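Local coordinates for protein aldehyde dehydrogenase (Trypanosoma brucei, PDB 5MYP) that probably oxidises aldehydes to the corresponding carboxylic acids with NAD+ as cofactor, as other members of the aldehyde dehydrogenase family do, at residues A[44-49]-A[136-141]; A[52-57]-A[67-72]. All blocks are in the same frame, centred on the assembly; numbering follows the deposited sequence.

Interaction 1. Residues A[44-49]-A[136-141]; sequences RSLLNL and QPLLGA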
loop_
_atom_site.group_PDB
_atom_site.type_symbol
_atom_site.label_atom_id
_atom_site.label_comp_id
_atom_site.label_asym_id
_atom_site.label_seq_id
_atom_site.Cartn_x
_atom_site.Cartn_y
_atom_site.Cartn_z
ATOM N N ARG A 44 -8.248 21.480 14.795
ATOM C CA ARG A 44 -8.102 22.507 15.844
ATOM C C ARG A 44 -8.691 22.054 17.185
ATOM O O ARG A 44 -8.126 22.335 18.240
ATOM C CB ARG A 44 -8.751 23.831 15.423
ATOM C CG ARG A 44 -7.944 24.620 14.396
ATOM C CD ARG A 44 -8.404 26.069 14.288
ATOM N NE ARG A 44 -9.859 26.228 14.376
ATOM C CZ ARG A 44 -10.714 26.293 13.348
ATOM N NH1 ARG A 44 -10.308 26.224 12.075
ATOM N NH2 ARG A 44 -12.014 26.441 13.601
ATOM N N SER A 45 -9.838 21.349 17.142
ATOM C CA SER A 45 -10.478 20.790 18.348
ATOM C C SER A 45 -9.643 19.683 18.986
ATOM O O SER A 45 -9.583 19.582 20.210
ATOM C CB SER A 45 -11.875 20.253 18.029
ATOM O OG SER A 45 -12.676 21.241 17.408
ATOM N N LEU A 46 -9.003 18.853 18.162
ATOM C CA LEU A 46 -8.073 17.826 18.661
ATOM C C LEU A 46 -6.785 18.437 19.236
ATOM O O LEU A 46 -6.227 17.906 20.191
ATOM C CB LEU A 46 -7.760 16.779 17.584
ATOM C CG LEU A 46 -8.916 15.822 17.290
ATOM C CD1 LEU A 46 -8.652 14.986 16.048
ATOM C CD2 LEU A 46 -9.214 14.922 18.480
ATOM N N LEU A 47 -6.322 19.551 18.668
ATOM C CA LEU A 47 -5.246 20.334 19.289
ATOM C C LEU A 47 -5.668 20.805 20.681
ATOM O O LEU A 47 -4.906 20.659 21.645
ATOM C CB LEU A 47 -4.851 21.537 18.423
ATOM C CG LEU A 47 -3.765 22.486 18.937
ATOM C CD1 LEU A 47 -2.484 21.742 19.247
ATOM C CD2 LEU A 47 -3.509 23.575 17.908
ATOM N N ASN A 48 -6.887 21.338 20.782
ATOM C CA ASN A 48 -7.449 21.747 22.078
ATOM C C ASN A 48 -7.568 20.565 23.047
ATOM O O ASN A 48 -7.266 20.711 24.230
ATOM C CB ASN A 48 -8.817 22.433 21.914
ATOM C CG ASN A 48 -8.747 23.738 21.126
ATOM O OD1 ASN A 48 -9.769 24.225 20.627
ATOM N ND2 ASN A 48 -7.552 24.309 21.007
ATOM N N LEU A 49 -7.989 19.401 22.545
ATOM C CA LEU A 49 -8.028 18.162 23.349
ATOM C C LEU A 49 -6.681 17.885 24.021
ATOM O O LEU A 49 -6.625 17.611 25.221
ATOM C CB LEU A 49 -8.442 16.957 22.488
ATOM C CG LEU A 49 -8.270 15.537 23.049
ATOM C CD1 LEU A 49 -9.150 15.317 24.259
ATOM C CD2 LEU A 49 -8.584 14.492 21.992
ATOM N N GLN A 136 -2.009 10.213 16.617
ATOM C CA GLN A 136 -1.217 10.614 15.439
ATOM C C GLN A 136 -1.793 10.049 14.127
ATOM O O GLN A 136 -1.964 10.809 13.176
ATOM C CB GLN A 136 0.282 10.300 15.600
ATOM C CG GLN A 136 1.146 10.888 14.490
ATOM C CD GLN A 136 2.627 10.917 14.813
ATOM O OE1 GLN A 136 3.135 10.089 15.560
ATOM N NE2 GLN A 136 3.344 11.822 14.172
ATOM N N PRO A 137 -2.128 8.738 14.081
ATOM C CA PRO A 137 -2.832 8.212 12.897
ATOM C C PRO A 137 -4.206 8.852 12.661
ATOM O O PRO A 137 -4.547 9.163 11.523
ATOM C CB PRO A 137 -3.000 6.714 13.208
ATOM C CG PRO A 137 -1.983 6.412 14.246
ATOM C CD PRO A 137 -1.820 7.667 15.045
ATOM N N LEU A 138 -4.977 9.034 13.735
ATOM C CA LEU A 138 -6.301 9.657 13.649
ATOM C C LEU A 138 -6.248 11.048 13.007
ATOM O O LEU A 138 -7.039 11.345 12.116
ATOM C CB LEU A 138 -6.949 9.744 15.035
ATOM C CG LEU A 138 -8.334 10.396 15.113
ATOM C CD1 LEU A 138 -9.348 9.613 14.283
ATOM C CD2 LEU A 138 -8.781 10.518 16.559
ATOM N N LEU A 139 -5.317 11.887 13.462
ATOM C CA LEU A 139 -5.159 13.242 12.912
ATOM C C LEU A 139 -4.991 13.208 11.392
ATOM O O LEU A 139 -5.644 13.965 10.672
ATOM C CB LEU A 139 -3.968 13.957 13.551
ATOM C CG LEU A 139 -4.123 14.357 15.017
ATOM C CD1 LEU A 139 -2.773 14.724 15.610
ATOM C CD2 LEU A 139 -5.115 15.500 15.156
ATOM N N GLY A 140 -4.132 12.306 10.924
ATOM C CA GLY A 140 -3.924 12.089 9.498
ATOM C C GLY A 140 -5.165 11.641 8.744
ATOM O O GLY A 140 -5.450 12.148 7.663
ATOM N N ALA A 141 -5.898 10.687 9.315
ATOM C CA ALA A 141 -7.130 10.180 8.696
ATOM C C ALA A 141 -8.188 11.280 8.546
ATOM O O ALA A 141 -8.851 11.368 7.518
ATOM C CB ALA A 141 -7.690 9.008 9.494
#
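L46 and L139 meet through their branched ends, and the contact between the two helices is wholly apolar. CD2 of L139 sits 3.7 Å from CD1 of L46 and 3.8 Å from CB of L46, so one methyl of L139 rests along the flank of the L46 side chain. The two leucines run past each other in opposite directions. In each, CG stands beside the backbone N, with chi1 -72° in L46 and -70° in L139; this carries the branch of L139 to the facing helix although its CB does not point there. L138 adds a looser touch, its CD2 lying 4.5 Å from CD1 of L46.

Leucine suits all three places, being flexible enough to fill a buried interface and having no polar group to satisfy. The nearest CA atoms, of L46 and L139, are 7.9 Å apart, ordinary for packed helices. Around them, L46 packs on L167 of helix 157-170, L139 on V84 of helix 69-95, and L138 on A148 and I150 of strand 147-151. Helix 36-52 thus packs on the crossover helix of a beta-alpha-beta unit, strands 110-124 and 147-151, in the Rossmann-like domain that probably binds NAD in this family.

Interaction 2. Residues A[52-57]-A[67-72]; sequences ENTDEF and RHRDET
The ends of the D55 and R69 side chains meet at the first turns of helices 54-65 and 69-95 in a salt bridge. D55 sets out pointing away from the other helix, and its carboxylate comes back. NH1 of R69 donates to OD1 of D55 over 2.8 Å, but the bond is bent, with an N-H...O angle of 139°. The carboxylate and guanidinium planes are turned 62° apart, so one oxygen meets one nitrogen. The oxygen is approached on its anti side, from outside the carboxylate plane. R69 spans the gap because its chain is extended from CG to NE, with CG anti to the backbone N (chi1 165°); a long, flexible arginine suits this task. A water bridges the same two residues, accepting from NH1 of R69 at 3.1 Å and donating to the backbone O of D55 at 2.8 Å. CG2 of T54 lies obliquely to the guanidinium, 4.4 Å from NH1 of R69, while OG1 of T54 is hydrogen-bonded to the O of V50.

The first turns of two consecutive helices thus come together at a steep angle, the chain between them returning to bring R69 beside D55. The second start carries an N-cap: ND1 of H68 accepts from the backbone N of D70 at 3.2 Å, which an imidazole with a lone pair on ND1 can do. It also faces three residues of the second subunit: N486 and S482, hydrogen-bonded to R69 and D70, and Y477, stacked on the H68 ring.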
loop_
_atom_site.group_PDB
_atom_site.type_symbol
_atom_site.label_atom_id
_atom_site.label_comp_id
_atom_site.label_asym_id
_atom_site.label_seq_id
_atom_site.Cartn_x
_atom_site.Cartn_y
_atom_site.Cartn_z
ATOM N N GLU A 52 -5.436 21.464 26.248
ATOM C CA GLU A 52 -6.251 21.734 27.444
ATOM C C GLU A 52 -6.141 20.641 28.505
ATOM O O GLU A 52 -6.368 20.911 29.683
ATOM C CB GLU A 52 -7.730 21.930 27.082
ATOM C CG GLU A 52 -7.995 23.149 26.215
ATOM C CD GLU A 52 -9.444 23.284 25.785
ATOM O OE1 GLU A 52 -10.329 22.574 26.312
ATOM O OE2 GLU A 52 -9.701 24.121 24.901
ATOM N N ASN A 53 -5.794 19.418 28.095
ATOM C CA ASN A 53 -5.739 18.274 29.006
ATOM C C ASN A 53 -4.345 17.632 29.127
ATOM O O ASN A 53 -4.233 16.470 29.524
ATOM C CB ASN A 53 -6.782 17.240 28.568
ATOM C CG ASN A 53 -8.168 17.846 28.423
ATOM O OD1 ASN A 53 -8.857 18.071 29.411
ATOM N ND2 ASN A 53 -8.576 18.121 27.190
ATOM N N THR A 54 -3.294 18.398 28.821
ATOM C CA THR A 54 -1.912 17.893 28.869
ATOM C C THR A 54 -1.536 17.344 30.249
ATOM O O THR A 54 -0.934 16.270 30.337
ATOM C CB THR A 54 -0.892 18.971 28.412
ATOM O OG1 THR A 54 -0.989 19.143 26.994
ATOM C CG2 THR A 54 0.560 18.589 28.759
ATOM N N ASP A 55 -1.892 18.075 31.311
ATOM C CA ASP A 55 -1.564 17.655 32.681
ATOM C C ASP A 55 -2.192 16.316 33.050
ATOM O O ASP A 55 -1.505 15.434 33.561
ATOM C CB ASP A 55 -1.986 18.715 33.705
ATOM C CG ASP A 55 -1.154 19.994 33.614
ATOM O OD1 ASP A 55 -0.104 20.017 32.939
ATOM O OD2 ASP A 55 -1.561 20.995 34.238
ATOM N N GLU A 56 -3.489 16.175 32.782
ATOM C CA GLU A 56 -4.219 14.942 33.101
ATOM C C GLU A 56 -3.789 13.750 32.231
ATOM O O GLU A 56 -3.762 12.615 32.714
ATOM C CB GLU A 56 -5.731 15.164 32.991
ATOM C CG GLU A 56 -6.547 14.218 33.863
ATOM C CD GLU A 56 -8.037 14.515 33.838
ATOM O OE1 GLU A 56 -8.440 15.508 33.200
ATOM O OE2 GLU A 56 -8.807 13.750 34.455
ATOM N N PHE A 57 -3.456 14.004 30.965
ATOM C CA PHE A 57 -2.919 12.945 30.076
ATOM C C PHE A 57 -1.562 12.422 30.572
ATOM O O PHE A 57 -1.337 11.212 30.589
ATOM C CB PHE A 57 -2.793 13.407 28.614
ATOM C CG PHE A 57 -4.052 13.233 27.801
ATOM C CD1 PHE A 57 -4.674 11.990 27.699
ATOM C CD2 PHE A 57 -4.595 14.309 27.105
ATOM C CE1 PHE A 57 -5.831 11.830 26.945
ATOM C CE2 PHE A 57 -5.748 14.155 26.344
ATOM C CZ PHE A 57 -6.362 12.912 26.264
ATOM N N ARG A 67 5.839 6.487 33.447
ATOM C CA ARG A 67 6.681 7.343 32.634
ATOM C C ARG A 67 6.588 8.758 33.201
ATOM O O ARG A 67 5.491 9.230 33.523
ATOM C CB ARG A 67 6.204 7.274 31.180
ATOM C CG ARG A 67 7.046 8.056 30.193
ATOM C CD ARG A 67 7.324 7.270 28.914
ATOM N NE ARG A 67 6.179 6.554 28.347
ATOM C CZ ARG A 67 5.171 7.127 27.700
ATOM N NH1 ARG A 67 5.125 8.442 27.567
ATOM N NH2 ARG A 67 4.194 6.381 27.204
ATOM N N HIS A 68 7.737 9.419 33.344
ATOM C CA HIS A 68 7.798 10.781 33.900
ATOM C C HIS A 68 7.125 11.777 32.951
ATOM O O HIS A 68 7.193 11.612 31.729
ATOM C CB HIS A 68 9.257 11.190 34.145
ATOM C CG HIS A 68 9.418 12.396 35.020
ATOM N ND1 HIS A 68 9.307 13.686 34.546
ATOM C CD2 HIS A 68 9.712 12.506 36.337
ATOM C CE1 HIS A 68 9.504 14.538 35.536
ATOM N NE2 HIS A 68 9.756 13.848 36.633
ATOM N N ARG A 69 6.471 12.786 33.528
ATOM C CA ARG A 69 5.754 13.828 32.775
ATOM C C ARG A 69 6.570 14.421 31.624
ATOM O O ARG A 69 6.075 14.562 30.507
ATOM C CB ARG A 69 5.324 14.954 33.721
ATOM C CG ARG A 69 4.911 16.237 33.022
ATOM C CD ARG A 69 4.554 17.312 34.024
ATOM N NE ARG A 69 4.453 18.616 33.375
ATOM C CZ ARG A 69 3.346 19.130 32.837
ATOM N NH1 ARG A 69 2.190 18.468 32.862
ATOM N NH2 ARG A 69 3.394 20.334 32.273
ATOM N N ASP A 70 7.810 14.791 31.928
ATOM C CA ASP A 70 8.727 15.371 30.941
ATOM C C ASP A 70 9.053 14.408 29.796
ATOM O O ASP A 70 9.182 14.839 28.650
ATOM C CB ASP A 70 10.030 15.831 31.615
ATOM C CG ASP A 70 9.817 16.984 32.598
ATOM O OD1 ASP A 70 8.701 17.543 32.668
ATOM O OD2 ASP A 70 10.780 17.320 33.314
ATOM N N GLU A 71 9.183 13.117 30.105
ATOM C CA GLU A 71 9.386 12.094 29.069
ATOM C C GLU A 71 8.158 12.013 28.156
ATOM O O GLU A 71 8.291 11.956 26.935
ATOM C CB GLU A 71 9.682 10.725 29.688
ATOM C CG GLU A 71 10.304 9.733 28.711
ATOM C CD GLU A 71 10.783 8.453 29.378
ATOM O OE1 GLU A 71 11.514 8.536 30.388
ATOM O OE2 GLU A 71 10.439 7.357 28.890
ATOM N N THR A 72 6.973 12.024 28.760
ATOM C CA THR A 72 5.711 12.018 28.012
ATOM C C THR A 72 5.528 13.279 27.164
ATOM O O THR A 72 5.020 13.199 26.042
ATOM C CB THR A 72 4.508 11.843 28.962
ATOM O OG1 THR A 72 4.654 10.612 29.676
ATOM C CG2 THR A 72 3.181 11.825 28.195
HETATM O O HOH W 1 0.835 16.328 34.710
#

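From the N terminus, helix 36-52 supplies the first side of interaction 1, and helix 54-65, which follows directly, supplies the first side of interaction 2. The chain then turns into helix 69-95, whose start closes the short loop of interaction 2, nine residues lying between its segments. Only after strand 110-124 does helix 132-143 return to close interaction 1, with 86 residues between its segments, so the smaller loop is nested inside the larger. Their centres are about 17 Å apart, but the contacts meet where O of L49 lies 3.7 Å from CE2 of F57. Interaction 1 ties helix 36-52 to helix 132-143, which lies on strand 147-151; interaction 2 joins the starts of helices 54-65 and 69-95, next to the second subunit.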